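PDB 3EHM: SusD homolog from Bacteroides thetaiotaomicron, which probably binds mucin O-glycans at the bacterial cell surface, as a SusD-family lipoprotein involved in the use of these host sugars. Local coordinates for residues M30-R35 with N126-I131; N94-I99 with P142-S147; A132-T137 with R165-D170; A136-G141 with V212-F217; L191-N194 with Q198-V201. All blocks are in the same frame, centred on the assembly; numbering follows the deposited sequence.

Contact 1. Residues M30-R35 with N126-I131; sequences MNMQQR and NIVRNI
Arg129 takes the end of Met32 against the base of its side chain and turns its guanidinium away to other partners. Asn130 OD1 lies at the edge of that flat group, in its plane, while the ring of Trp103 engages it in a cation-pi interaction. The bond from Arg129 NH2 to Asn130 OD1 is 3.1 Å long with an N-H...O angle of 157° and falls on a lone pair of the amide oxygen; NE adds a weak second bond to the same atom. No hydrogen bond crosses the contact; a methyl group and aliphatic carbons do most of the touching. Met32, present as selenomethionine, stretches out of its helix and bends at the last torsion (chi3 70°), which brings CE to 3.6 Å from Arg129 N and 3.8 Å from Arg129 CB. The same methyl group rests 4.0 Å from Val128 CG1. A long, flexible, unbranched methionine-type chain suits this span, whereas the short branched Val128 fits where the backbones draw together, with the CA atoms of Gln33 and Val128 6.8 Å apart. Gln33 gives its amide to the loop beyond, OE1 accepting from Leu191 N and NE2 donating to Tyr189 O. The segment axes run nearly parallel, 25° apart and 9.6 Å at closest approach. Pro102 and Ile106 of helix 85-110 pack on Met32, Trp200 of helix 197-215 packs on Val128, and helix 160-178 lies against Ile127 and Asn130.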
# COMPACT_ATOMS: atom_id res chain seq x y z
N MSE A 30 -0.26 -15.69 -14.98
CA MSE A 30 0.47 -15.93 -13.74
C MSE A 30 1.59 -14.91 -13.58
O MSE A 30 1.92 -14.51 -12.46
CB MSE A 30 1.02 -17.36 -13.71
CG MSE A 30 -0.08 -18.41 -13.56
SE MSE A 30 0.57 -20.11 -12.91
CE MSE A 30 1.57 -20.63 -14.48
N ASN A 31 2.17 -14.47 -14.69
CA ASN A 31 3.23 -13.47 -14.65
C ASN A 31 2.60 -12.19 -14.11
O ASN A 31 3.18 -11.53 -13.24
CB ASN A 31 3.79 -13.22 -16.06
CG ASN A 31 4.90 -12.18 -16.08
OD1 ASN A 31 5.40 -11.80 -17.15
ND2 ASN A 31 5.31 -11.71 -14.91
N MSE A 32 1.42 -11.85 -14.62
CA MSE A 32 0.71 -10.65 -14.17
C MSE A 32 0.49 -10.65 -12.66
O MSE A 32 0.76 -9.66 -11.99
CB MSE A 32 -0.66 -10.53 -14.86
CG MSE A 32 -0.61 -10.06 -16.30
SE MSE A 32 -2.41 -9.68 -16.95
CE MSE A 32 -2.75 -8.08 -15.90
N GLN A 33 -0.03 -11.76 -12.15
CA GLN A 33 -0.31 -11.88 -10.72
C GLN A 33 0.92 -11.68 -9.85
O GLN A 33 0.84 -11.09 -8.77
CB GLN A 33 -0.95 -13.23 -10.44
CG GLN A 33 -2.27 -13.42 -11.15
CD GLN A 33 -2.81 -14.82 -11.02
OE1 GLN A 33 -3.38 -15.18 -9.99
NE2 GLN A 33 -2.62 -15.63 -12.05
N GLN A 34 2.06 -12.18 -10.30
CA GLN A 34 3.29 -12.05 -9.53
C GLN A 34 3.86 -10.64 -9.62
O GLN A 34 4.77 -10.29 -8.87
CB GLN A 34 4.33 -13.04 -10.03
CG GLN A 34 3.90 -14.49 -9.92
CD GLN A 34 4.86 -15.41 -10.61
OE1 GLN A 34 5.99 -15.60 -10.16
NE2 GLN A 34 4.43 -15.99 -11.73
N ARG A 35 3.33 -9.83 -10.53
CA ARG A 35 3.81 -8.46 -10.73
C ARG A 35 3.06 -7.37 -9.97
O ARG A 35 3.61 -6.30 -9.71
CB ARG A 35 3.78 -8.11 -12.22
CG ARG A 35 4.71 -8.94 -13.08
CD ARG A 35 6.16 -8.67 -12.74
NE ARG A 35 7.05 -9.40 -13.63
CZ ARG A 35 8.36 -9.23 -13.69
NH1 ARG A 35 8.95 -8.34 -12.90
NH2 ARG A 35 9.09 -9.95 -14.54
N ASN A 126 -8.04 -7.64 -16.64
CA ASN A 126 -8.21 -6.20 -16.49
C ASN A 126 -8.24 -5.80 -15.01
O ASN A 126 -7.71 -4.76 -14.62
CB ASN A 126 -9.49 -5.72 -17.19
CG ASN A 126 -9.35 -5.65 -18.71
OD1 ASN A 126 -8.24 -5.58 -19.23
ND2 ASN A 126 -10.47 -5.65 -19.41
N ILE A 127 -8.86 -6.63 -14.17
CA ILE A 127 -8.92 -6.34 -12.74
C ILE A 127 -7.51 -6.39 -12.15
O ILE A 127 -7.10 -5.48 -11.42
CB ILE A 127 -9.81 -7.35 -12.00
CG1 ILE A 127 -11.27 -7.20 -12.47
CG2 ILE A 127 -9.71 -7.13 -10.48
CD1 ILE A 127 -12.20 -8.27 -11.91
N VAL A 128 -6.77 -7.44 -12.48
CA VAL A 128 -5.40 -7.58 -11.98
C VAL A 128 -4.55 -6.40 -12.46
O VAL A 128 -3.76 -5.84 -11.71
CB VAL A 128 -4.76 -8.90 -12.46
CG1 VAL A 128 -3.30 -8.95 -12.04
CG2 VAL A 128 -5.51 -10.07 -11.86
N ARG A 129 -4.73 -6.01 -13.72
CA ARG A 129 -3.98 -4.88 -14.27
C ARG A 129 -4.31 -3.60 -13.50
O ARG A 129 -3.41 -2.83 -13.15
CB ARG A 129 -4.33 -4.67 -15.74
CG ARG A 129 -3.48 -3.59 -16.41
CD ARG A 129 -4.11 -3.08 -17.69
NE ARG A 129 -5.28 -2.24 -17.41
CZ ARG A 129 -5.92 -1.52 -18.33
NH1 ARG A 129 -5.50 -1.53 -19.59
NH2 ARG A 129 -6.96 -0.78 -17.99
N ASN A 130 -5.59 -3.38 -13.25
CA ASN A 130 -6.03 -2.18 -12.55
C ASN A 130 -5.59 -2.11 -11.09
O ASN A 130 -5.36 -1.02 -10.57
CB ASN A 130 -7.55 -2.02 -12.67
CG ASN A 130 -7.98 -1.79 -14.11
OD1 ASN A 130 -7.23 -1.21 -14.91
ND2 ASN A 130 -9.19 -2.23 -14.46
N ILE A 131 -5.48 -3.25 -10.42
CA ILE A 131 -5.02 -3.23 -9.03
C ILE A 131 -3.57 -2.76 -9.04
O ILE A 131 -3.14 -1.99 -8.19
CB ILE A 131 -5.07 -4.62 -8.37
CG1 ILE A 131 -6.51 -5.09 -8.26
CG2 ILE A 131 -4.44 -4.55 -6.98
CD1 ILE A 131 -6.63 -6.52 -7.77

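Contact 2. Residues N94-I99 with P142-S147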
# COMPACT_ATOMS: atom_id res chain seq x y z
N ASN A 94 8.58 -1.62 -12.06
CA ASN A 94 7.93 -2.38 -11.00
C ASN A 94 6.48 -2.00 -10.72
O ASN A 94 5.71 -2.82 -10.22
CB ASN A 94 8.76 -2.30 -9.71
CG ASN A 94 10.13 -2.92 -9.86
OD1 ASN A 94 10.29 -3.95 -10.53
ND2 ASN A 94 11.13 -2.31 -9.23
N PHE A 95 6.11 -0.76 -11.03
CA PHE A 95 4.74 -0.32 -10.80
C PHE A 95 3.87 -0.32 -12.05
O PHE A 95 2.65 -0.45 -11.95
CB PHE A 95 4.72 1.10 -10.20
CG PHE A 95 5.00 1.15 -8.72
CD1 PHE A 95 6.11 1.84 -8.23
CD2 PHE A 95 4.14 0.54 -7.81
CE1 PHE A 95 6.36 1.92 -6.86
CE2 PHE A 95 4.38 0.62 -6.44
CZ PHE A 95 5.49 1.31 -5.96
N TYR A 96 4.47 -0.17 -13.23
CA TYR A 96 3.68 -0.10 -14.45
C TYR A 96 4.06 -0.97 -15.65
O TYR A 96 3.24 -1.76 -16.12
CB TYR A 96 3.60 1.36 -14.93
CG TYR A 96 2.82 1.57 -16.22
CD1 TYR A 96 1.43 1.75 -16.20
CD2 TYR A 96 3.46 1.58 -17.46
CE1 TYR A 96 0.70 1.93 -17.39
CE2 TYR A 96 2.75 1.76 -18.65
CZ TYR A 96 1.37 1.93 -18.61
OH TYR A 96 0.67 2.10 -19.78
N SER A 97 5.28 -0.81 -16.15
CA SER A 97 5.69 -1.54 -17.35
C SER A 97 5.87 -3.05 -17.30
O SER A 97 5.59 -3.72 -18.29
CB SER A 97 6.95 -0.89 -17.95
OG SER A 97 8.08 -1.05 -17.11
N GLN A 98 6.32 -3.61 -16.18
CA GLN A 98 6.51 -5.06 -16.12
C GLN A 98 5.19 -5.80 -16.34
O GLN A 98 5.13 -6.76 -17.11
CB GLN A 98 7.13 -5.50 -14.79
CG GLN A 98 8.62 -5.17 -14.64
CD GLN A 98 9.54 -5.95 -15.59
OE1 GLN A 98 10.74 -5.69 -15.65
NE2 GLN A 98 8.98 -6.90 -16.33
N ILE A 99 4.12 -5.34 -15.69
CA ILE A 99 2.83 -5.98 -15.84
C ILE A 99 2.16 -5.61 -17.18
O ILE A 99 1.31 -6.34 -17.68
CB ILE A 99 1.90 -5.64 -14.65
CG1 ILE A 99 0.73 -6.63 -14.62
CG2 ILE A 99 1.39 -4.21 -14.75
CD1 ILE A 99 -0.12 -6.52 -13.36
N PRO A 142 0.10 10.95 -13.01
CA PRO A 142 -0.35 10.67 -14.38
C PRO A 142 0.30 9.40 -14.92
O PRO A 142 1.47 9.15 -14.65
CB PRO A 142 0.14 11.89 -15.17
CG PRO A 142 0.35 12.95 -14.12
CD PRO A 142 0.90 12.18 -12.97
N ILE A 143 -0.46 8.59 -15.65
CA ILE A 143 0.07 7.37 -16.25
C ILE A 143 -0.63 7.12 -17.58
O ILE A 143 -1.71 7.67 -17.83
CB ILE A 143 -0.15 6.13 -15.35
CG1 ILE A 143 -1.65 5.89 -15.14
CG2 ILE A 143 0.56 6.30 -14.01
CD1 ILE A 143 -1.98 4.54 -14.51
N ALA A 144 -0.03 6.29 -18.42
CA ALA A 144 -0.62 5.95 -19.72
C ALA A 144 -1.67 4.88 -19.48
O ALA A 144 -1.40 3.69 -19.60
CB ALA A 144 0.46 5.43 -20.67
N TYR A 145 -2.88 5.31 -19.14
CA TYR A 145 -3.96 4.37 -18.84
C TYR A 145 -4.86 4.05 -20.03
O TYR A 145 -4.94 2.90 -20.46
CB TYR A 145 -4.82 4.91 -17.70
CG TYR A 145 -5.85 3.91 -17.23
CD1 TYR A 145 -5.51 2.88 -16.35
CD2 TYR A 145 -7.16 3.96 -17.70
CE1 TYR A 145 -6.44 1.92 -15.97
CE2 TYR A 145 -8.10 3.01 -17.33
CZ TYR A 145 -7.74 1.99 -16.46
OH TYR A 145 -8.68 1.05 -16.10
N ASN A 146 -5.54 5.05 -20.56
CA ASN A 146 -6.45 4.83 -21.68
C ASN A 146 -5.75 4.46 -22.99
O ASN A 146 -6.34 3.80 -23.84
CB ASN A 146 -7.34 6.05 -21.90
CG ASN A 146 -8.37 6.21 -20.80
OD1 ASN A 146 -9.13 5.29 -20.51
ND2 ASN A 146 -8.41 7.39 -20.19
N SER A 147 -4.50 4.88 -23.14
CA SER A 147 -3.75 4.59 -24.35
C SER A 147 -3.18 3.17 -24.33
O SER A 147 -2.73 2.66 -25.36
CB SER A 147 -2.61 5.60 -24.52
OG SER A 147 -1.74 5.58 -23.41
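Tyr96 leaves its helix toward the loop and meets Ala144 with its hydroxyl end, the ring held edge-on so that Ala144 O lies near its plane. Extension of the ring away from the helix follows from chi1 of 179°, which sets CG opposite the backbone N. Tyr96 OH donates to Ala144 O over 2.6 Å, in the carbonyl plane and on a lone pair, with a C=O...O angle of 140°. Beside this bond Ala144 CB sits 3.5 Å from Tyr96 OH, small enough to let the phenol approach. Ala144 is the centre of an inverse gamma turn, closed by a weak bond from Tyr145 N to Ile143 O. The Tyr96 ring also stacks on Trp133, whose NE1 bonds Tyr96 O. With a phenylalanine here, Ala144 O would probably lose this donor and the turn one hydrogen-bonded tie to helix 85-110. The chemistry is thus that of one short polar link in a buried setting, where a tyrosine supplies both an apolar ring and a hydroxyl to satisfy a carbonyl.

Contact 3. Residues A132-T137 with R165-D170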
# COMPACT_ATOMS: atom_id res chain seq x y z
N ALA A 132 -2.82 -3.23 -10.03
CA ALA A 132 -1.42 -2.86 -10.15
C ALA A 132 -1.26 -1.39 -10.56
O ALA A 132 -0.45 -0.66 -9.98
CB ALA A 132 -0.72 -3.76 -11.17
N TRP A 133 -2.03 -0.96 -11.55
CA TRP A 133 -1.92 0.42 -12.01
C TRP A 133 -2.53 1.45 -11.07
O TRP A 133 -2.28 2.64 -11.21
CB TRP A 133 -2.48 0.56 -13.42
CG TRP A 133 -1.60 -0.11 -14.44
CD1 TRP A 133 -0.42 -0.78 -14.21
CD2 TRP A 133 -1.82 -0.18 -15.86
NE1 TRP A 133 0.10 -1.25 -15.38
CE2 TRP A 133 -0.73 -0.89 -16.41
CE3 TRP A 133 -2.82 0.30 -16.71
CZ2 TRP A 133 -0.62 -1.14 -17.79
CZ3 TRP A 133 -2.71 0.06 -18.07
CH2 TRP A 133 -1.62 -0.66 -18.60
N LEU A 134 -3.32 0.98 -10.10
CA LEU A 134 -3.88 1.88 -9.11
C LEU A 134 -2.67 2.32 -8.28
O LEU A 134 -2.56 3.47 -7.86
CB LEU A 134 -4.90 1.17 -8.22
CG LEU A 134 -5.40 1.97 -7.01
CD1 LEU A 134 -5.96 3.32 -7.47
CD2 LEU A 134 -6.47 1.18 -6.26
N ARG A 135 -1.75 1.38 -8.05
CA ARG A 135 -0.53 1.67 -7.31
C ARG A 135 0.32 2.63 -8.14
O ARG A 135 0.89 3.59 -7.62
CB ARG A 135 0.27 0.38 -7.06
CG ARG A 135 -0.32 -0.54 -6.00
CD ARG A 135 0.12 -1.98 -6.22
NE ARG A 135 1.57 -2.19 -6.11
CZ ARG A 135 2.22 -2.29 -4.95
NH1 ARG A 135 1.57 -2.20 -3.80
NH2 ARG A 135 3.53 -2.51 -4.95
N ALA A 136 0.41 2.35 -9.44
CA ALA A 136 1.20 3.18 -10.35
C ALA A 136 0.77 4.64 -10.31
O ALA A 136 1.60 5.53 -10.11
CB ALA A 136 1.10 2.63 -11.77
N THR A 137 -0.51 4.89 -10.51
CA THR A 137 -0.99 6.27 -10.49
C THR A 137 -0.87 6.89 -9.10
O THR A 137 -0.57 8.07 -8.97
CB THR A 137 -2.44 6.39 -10.98
OG1 THR A 137 -2.84 7.76 -10.93
CG2 THR A 137 -3.37 5.55 -10.12
N ARG A 165 -11.31 8.33 -13.07
CA ARG A 165 -12.63 8.27 -13.70
C ARG A 165 -12.73 7.08 -14.64
O ARG A 165 -13.75 6.39 -14.67
CB ARG A 165 -12.92 9.56 -14.49
CG ARG A 165 -13.21 10.77 -13.63
CD ARG A 165 -13.47 12.02 -14.48
NE ARG A 165 -13.82 13.16 -13.64
CZ ARG A 165 -14.97 13.29 -12.99
NH1 ARG A 165 -15.90 12.34 -13.09
NH2 ARG A 165 -15.20 14.36 -12.25
N SER A 166 -11.67 6.85 -15.40
CA SER A 166 -11.62 5.76 -16.37
C SER A 166 -11.55 4.38 -15.72
O SER A 166 -12.18 3.43 -16.20
CB SER A 166 -10.43 5.95 -17.31
OG SER A 166 -10.50 7.21 -17.96
N MSE A 167 -10.80 4.26 -14.63
CA MSE A 167 -10.68 2.98 -13.95
C MSE A 167 -11.99 2.55 -13.31
O MSE A 167 -12.33 1.36 -13.30
CB MSE A 167 -9.58 3.03 -12.89
CG MSE A 167 -9.19 1.66 -12.38
SE MSE A 167 -7.77 1.72 -11.08
CE MSE A 167 -6.41 2.59 -12.14
N LEU A 168 -12.74 3.50 -12.75
CA LEU A 168 -14.02 3.19 -12.13
C LEU A 168 -14.98 2.64 -13.19
O LEU A 168 -15.70 1.67 -12.95
CB LEU A 168 -14.61 4.43 -11.46
CG LEU A 168 -14.01 4.84 -10.10
CD1 LEU A 168 -14.47 6.23 -9.72
CD2 LEU A 168 -14.41 3.82 -9.03
N ALA A 169 -14.99 3.27 -14.35
CA ALA A 169 -15.86 2.83 -15.43
C ALA A 169 -15.44 1.44 -15.89
O ALA A 169 -16.28 0.58 -16.15
CB ALA A 169 -15.80 3.82 -16.59
N ASP A 170 -14.13 1.23 -16.00
CA ASP A 170 -13.62 -0.07 -16.43
C ASP A 170 -13.94 -1.17 -15.43
O ASP A 170 -14.24 -2.30 -15.81
CB ASP A 170 -12.11 -0.02 -16.68
CG ASP A 170 -11.74 0.77 -17.93
OD1 ASP A 170 -12.54 0.79 -18.88
OD2 ASP A 170 -10.65 1.37 -17.95
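Trp133 directs its CB toward Met167 but carries its indole off elsewhere, leaving its main-chain C as the part that meets the selenomethionine, 4.2 Å from Met167 CE. Leu134 follows and takes the larger share: its CA is 4.0 Å from Met167 CE, and its CB is 4.1 Å from Met167 SE. Met167 thus pushes its selenium and methyl end against the backbone of the other helix. It gets there by leaving its own helix with CG opposite the backbone N (chi1 -167°) and then folding at chi3 (-59°), which lays the methyl group against the Trp133-Leu134 peptide. A pliable, unbranched residue suits a gap in which the nearest CA atoms, those of Leu134 and Met167, are 8.4 Å apart. The contact is helix-to-helix packing in the largely helical interior of the SusD fold: Ile99 and Phe100 of helix 85-110 touch Trp133, while helix 197-215 adds Leu207 against Leu134 and Ile211 against Met167.

Contact 4. Residues A136-G141 with V212-F217; sequences ATDVFG and VVRVHF. Unlike the reference sequence in segment 212-217: Val212 (reference Ala).
Asp138 and Arg214 form a buried salt bridge between helix 116-140 and helix 197-215 in the largely helical SusD fold, which is related to tetratricopeptide repeats. Arg214 NH2 stands 2.8 Å from Asp138 OD2, but the N-H...O angle of 125° makes the hydrogen bond weak; the carboxylate and guanidinium planes stand 78° apart, and OD2 meets the guanidinium obliquely. The CA atoms of Asp138 and Arg214 are 10.2 Å apart, and the long arginine spans the gap by bending at chi2 (102°) and again at chi3 to bring its head to the short aspartate. Further partners hold both groups: Tyr164 OH and Trp521 NE1 bond Asp138 OD1, Tyr164 OH is also bonded to Arg214 NE, and Glu451 and Glu455 form salt bridges with Arg214 NH1. Such neighbours would be expected to stabilise the buried charges. Replacing Asp138 by an alanine would probably leave Tyr164 and Trp521 without their shared acceptor and the NH2 of Arg214 without this carboxylate. Around the bridge, Thr454 of helix 449-459 packs on both residues, and Val215 rests on Tyr164. The helix ends at Phe140; Gly141 follows with positive phi, where a CB would press on the carbonyl O of Phe140, and Thr137 OG1 donates to Gly141 O over 2.6 Å.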
# COMPACT_ATOMS: atom_id res chain seq x y z
N ALA A 136 0.41 2.35 -9.44
CA ALA A 136 1.20 3.18 -10.35
C ALA A 136 0.77 4.64 -10.31
O ALA A 136 1.60 5.53 -10.11
CB ALA A 136 1.10 2.63 -11.77
N THR A 137 -0.51 4.89 -10.51
CA THR A 137 -0.99 6.27 -10.49
C THR A 137 -0.87 6.89 -9.10
O THR A 137 -0.57 8.07 -8.97
CB THR A 137 -2.44 6.39 -10.98
OG1 THR A 137 -2.84 7.76 -10.93
CG2 THR A 137 -3.37 5.55 -10.12
N ASP A 138 -1.10 6.09 -8.07
CA ASP A 138 -1.01 6.61 -6.71
C ASP A 138 0.43 6.92 -6.32
O ASP A 138 0.67 7.66 -5.36
CB ASP A 138 -1.62 5.62 -5.72
CG ASP A 138 -3.13 5.54 -5.84
OD1 ASP A 138 -3.71 6.45 -6.48
OD2 ASP A 138 -3.74 4.59 -5.30
N VAL A 139 1.38 6.36 -7.06
CA VAL A 139 2.78 6.61 -6.79
C VAL A 139 3.35 7.74 -7.67
O VAL A 139 4.05 8.61 -7.16
CB VAL A 139 3.62 5.33 -7.02
CG1 VAL A 139 5.11 5.67 -7.09
CG2 VAL A 139 3.37 4.34 -5.88
N PHE A 140 3.02 7.74 -8.96
CA PHE A 140 3.53 8.77 -9.88
C PHE A 140 2.55 9.88 -10.24
O PHE A 140 2.96 11.01 -10.55
CB PHE A 140 3.98 8.14 -11.21
CG PHE A 140 5.17 7.22 -11.10
CD1 PHE A 140 4.99 5.85 -10.96
CD2 PHE A 140 6.47 7.73 -11.17
CE1 PHE A 140 6.09 4.99 -10.90
CE2 PHE A 140 7.57 6.87 -11.11
CZ PHE A 140 7.38 5.50 -10.97
N GLY A 141 1.25 9.57 -10.21
CA GLY A 141 0.24 10.54 -10.58
C GLY A 141 -0.28 10.19 -11.97
O GLY A 141 -1.02 9.22 -12.12
N VAL A 212 -13.52 4.96 -4.69
CA VAL A 212 -14.54 5.97 -4.43
C VAL A 212 -14.24 6.75 -3.16
O VAL A 212 -14.43 7.96 -3.10
CB VAL A 212 -15.95 5.36 -4.32
CG1 VAL A 212 -16.33 4.72 -5.64
CG2 VAL A 212 -16.00 4.34 -3.21
N VAL A 213 -13.77 6.05 -2.13
CA VAL A 213 -13.42 6.71 -0.88
C VAL A 213 -12.20 7.59 -1.13
O VAL A 213 -12.09 8.68 -0.57
CB VAL A 213 -13.12 5.68 0.24
CG1 VAL A 213 -12.53 6.38 1.45
CG2 VAL A 213 -14.40 4.96 0.63
N ARG A 214 -11.30 7.14 -2.00
CA ARG A 214 -10.10 7.91 -2.31
C ARG A 214 -10.42 9.27 -2.93
O ARG A 214 -9.70 10.23 -2.72
CB ARG A 214 -9.19 7.14 -3.28
CG ARG A 214 -7.83 7.81 -3.50
CD ARG A 214 -6.74 7.11 -2.71
NE ARG A 214 -6.30 5.89 -3.37
CZ ARG A 214 -6.12 4.72 -2.77
NH1 ARG A 214 -6.35 4.59 -1.47
NH2 ARG A 214 -5.70 3.68 -3.47
N VAL A 215 -11.52 9.35 -3.69
CA VAL A 215 -11.88 10.60 -4.35
C VAL A 215 -12.96 11.44 -3.69
O VAL A 215 -13.17 12.59 -4.10
CB VAL A 215 -12.34 10.34 -5.81
CG1 VAL A 215 -11.31 9.50 -6.55
CG2 VAL A 215 -13.70 9.66 -5.81
N HIS A 216 -13.64 10.92 -2.67
CA HIS A 216 -14.73 11.69 -2.06
C HIS A 216 -14.39 13.10 -1.58
O HIS A 216 -15.23 13.99 -1.68
CB HIS A 216 -15.41 10.86 -0.96
CG HIS A 216 -14.82 11.03 0.41
ND1 HIS A 216 -15.20 12.04 1.26
CD2 HIS A 216 -13.94 10.27 1.10
CE1 HIS A 216 -14.57 11.90 2.42
NE2 HIS A 216 -13.80 10.84 2.35
N PHE A 217 -13.17 13.33 -1.10
CA PHE A 217 -12.80 14.66 -0.65
C PHE A 217 -12.61 15.64 -1.81
O PHE A 217 -13.01 16.81 -1.72
CB PHE A 217 -11.52 14.62 0.19
CG PHE A 217 -11.75 14.31 1.65
CD1 PHE A 217 -11.09 13.25 2.26
CD2 PHE A 217 -12.64 15.08 2.41
CE1 PHE A 217 -11.31 12.95 3.61
CE2 PHE A 217 -12.86 14.79 3.75
CZ PHE A 217 -12.20 13.72 4.36

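Contact 5. Residues L191-N194 with Q198-V201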
# COMPACT_ATOMS: atom_id res chain seq x y z
N LEU A 191 -3.89 -17.86 -9.16
CA LEU A 191 -3.20 -17.97 -7.88
C LEU A 191 -3.93 -17.25 -6.76
O LEU A 191 -3.54 -17.37 -5.59
CB LEU A 191 -1.78 -17.39 -8.01
CG LEU A 191 -0.95 -17.88 -9.20
CD1 LEU A 191 0.42 -17.20 -9.19
CD2 LEU A 191 -0.79 -19.39 -9.12
N ILE A 192 -4.98 -16.51 -7.09
CA ILE A 192 -5.72 -15.77 -6.07
C ILE A 192 -7.00 -16.44 -5.59
O ILE A 192 -7.19 -16.64 -4.39
CB ILE A 192 -6.11 -14.35 -6.56
CG1 ILE A 192 -4.91 -13.67 -7.22
CG2 ILE A 192 -6.64 -13.52 -5.39
CD1 ILE A 192 -3.73 -13.45 -6.30
N TYR A 193 -7.88 -16.78 -6.53
CA TYR A 193 -9.17 -17.37 -6.17
C TYR A 193 -9.52 -18.75 -6.74
O TYR A 193 -10.68 -19.15 -6.71
CB TYR A 193 -10.29 -16.39 -6.55
CG TYR A 193 -10.28 -15.10 -5.76
CD1 TYR A 193 -10.31 -13.86 -6.42
CD2 TYR A 193 -10.31 -15.11 -4.37
CE1 TYR A 193 -10.37 -12.67 -5.70
CE2 TYR A 193 -10.38 -13.91 -3.64
CZ TYR A 193 -10.41 -12.70 -4.31
OH TYR A 193 -10.51 -11.53 -3.61
N ASN A 194 -8.54 -19.46 -7.27
CA ASN A 194 -8.79 -20.80 -7.82
C ASN A 194 -9.94 -20.83 -8.83
O ASN A 194 -10.74 -21.76 -8.84
CB ASN A 194 -9.10 -21.77 -6.67
CG ASN A 194 -9.00 -23.23 -7.10
OD1 ASN A 194 -9.68 -24.10 -6.56
ND2 ASN A 194 -8.12 -23.51 -8.05
N GLN A 198 -16.94 -15.30 -8.79
CA GLN A 198 -17.68 -14.52 -7.81
C GLN A 198 -16.73 -13.76 -6.88
O GLN A 198 -17.01 -12.63 -6.50
CB GLN A 198 -18.61 -15.42 -6.99
CG GLN A 198 -19.85 -15.88 -7.74
CD GLN A 198 -19.55 -16.24 -9.19
OE1 GLN A 198 -19.63 -15.38 -10.08
NE2 GLN A 198 -19.19 -17.50 -9.43
N ASN A 199 -15.61 -14.38 -6.52
CA ASN A 199 -14.65 -13.71 -5.67
C ASN A 199 -13.95 -12.60 -6.46
O ASN A 199 -13.67 -11.54 -5.92
CB ASN A 199 -13.64 -14.70 -5.10
CG ASN A 199 -14.14 -15.36 -3.82
OD1 ASN A 199 -13.64 -16.40 -3.41
ND2 ASN A 199 -15.12 -14.73 -3.18
N TRP A 200 -13.67 -12.85 -7.74
CA TRP A 200 -13.03 -11.83 -8.55
C TRP A 200 -13.92 -10.60 -8.62
O TRP A 200 -13.44 -9.47 -8.64
CB TRP A 200 -12.73 -12.35 -9.96
CG TRP A 200 -11.44 -13.09 -10.03
CD1 TRP A 200 -11.26 -14.45 -10.09
CD2 TRP A 200 -10.12 -12.52 -9.99
NE1 TRP A 200 -9.92 -14.75 -10.09
CE2 TRP A 200 -9.20 -13.59 -10.03
CE3 TRP A 200 -9.64 -11.21 -9.93
CZ2 TRP A 200 -7.81 -13.39 -10.01
CZ3 TRP A 200 -8.26 -11.01 -9.91
CH2 TRP A 200 -7.36 -12.09 -9.94
N VAL A 201 -15.23 -10.83 -8.65
CA VAL A 201 -16.19 -9.72 -8.70
C VAL A 201 -16.11 -8.94 -7.39
O VAL A 201 -16.11 -7.71 -7.39
CB VAL A 201 -17.63 -10.24 -8.91
CG1 VAL A 201 -18.63 -9.12 -8.66
CG2 VAL A 201 -17.79 -10.77 -10.34
O HOH W 1 -11.92 -18.33 -4.20
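The chain of Ile192 and Tyr193, without regular structure, lies beside the first turn of helix 197-215, bringing the CA atoms of Tyr193 and Asn199 within 6.6 Å. At the centre of this loop-to-helix junction is a T-shaped aromatic pair: Tyr193 presents its edge to the face of Trp200, the planes standing at 89° and the centroid of the tyrosine ring 5.0 Å from that of the five-membered ring. Tyr193 CD1 does the touching, 3.8 Å from Trp200 CE2. The tyrosine ring is also clasped on both faces. Asn199 CB lies over one, 3.4 Å from the Tyr193 ring centroid and 12° off the normal, a close CH-pi contact; Ile192 CG2 lies over the centre of the other. Tyr193 is set there by a chi1 of -65°, which places CG beside its own backbone N. Ile192 in turn crosses Trp200 at about a right angle, its CB 4.0 Å from Trp200 CZ2, a branched residue filling the space beside the indole. Both aromatic residues have polar ends satisfied by neighbours: Tyr193 OH bonds Ser244 O, and Trp200 NE1 bonds Asp190 OD2, while the other oxygen of Asp190 accepts the backbone N-H groups of Ile192 and Tyr193. Asparagine suits this place because it offers an apolar CB to the ring and its OD1 to a bridging water, while ND2 bonds Ser244 OG weakly: the water donates to Tyr193 O at 2.9 Å and to Asn199 OD1 at 2.7 Å.

Overall arrangement
Contacts 1, 3 and 4 follow one another along helix 116-140, which packs successively against helices 23-36, 160-178 and 197-215. Contacts 1 to 4 are buried; contact 5, about 20 Å from the chain centre, is partly exposed and uses water. Selenomethionine and aliphatic groups fill the helix interfaces of contacts 1 and 3, charge enters at contact 4, a single hydroxyl-to-carbonyl bond crosses contact 2, and aromatic rings dominate contact 5. Contact 2 joins contacts 1 and 3 through Tyr145 OH, which bonds both Asn130 and Asp170. Contacts 4 and 5 share helix 197-215 but lie about 24 Å apart between centres.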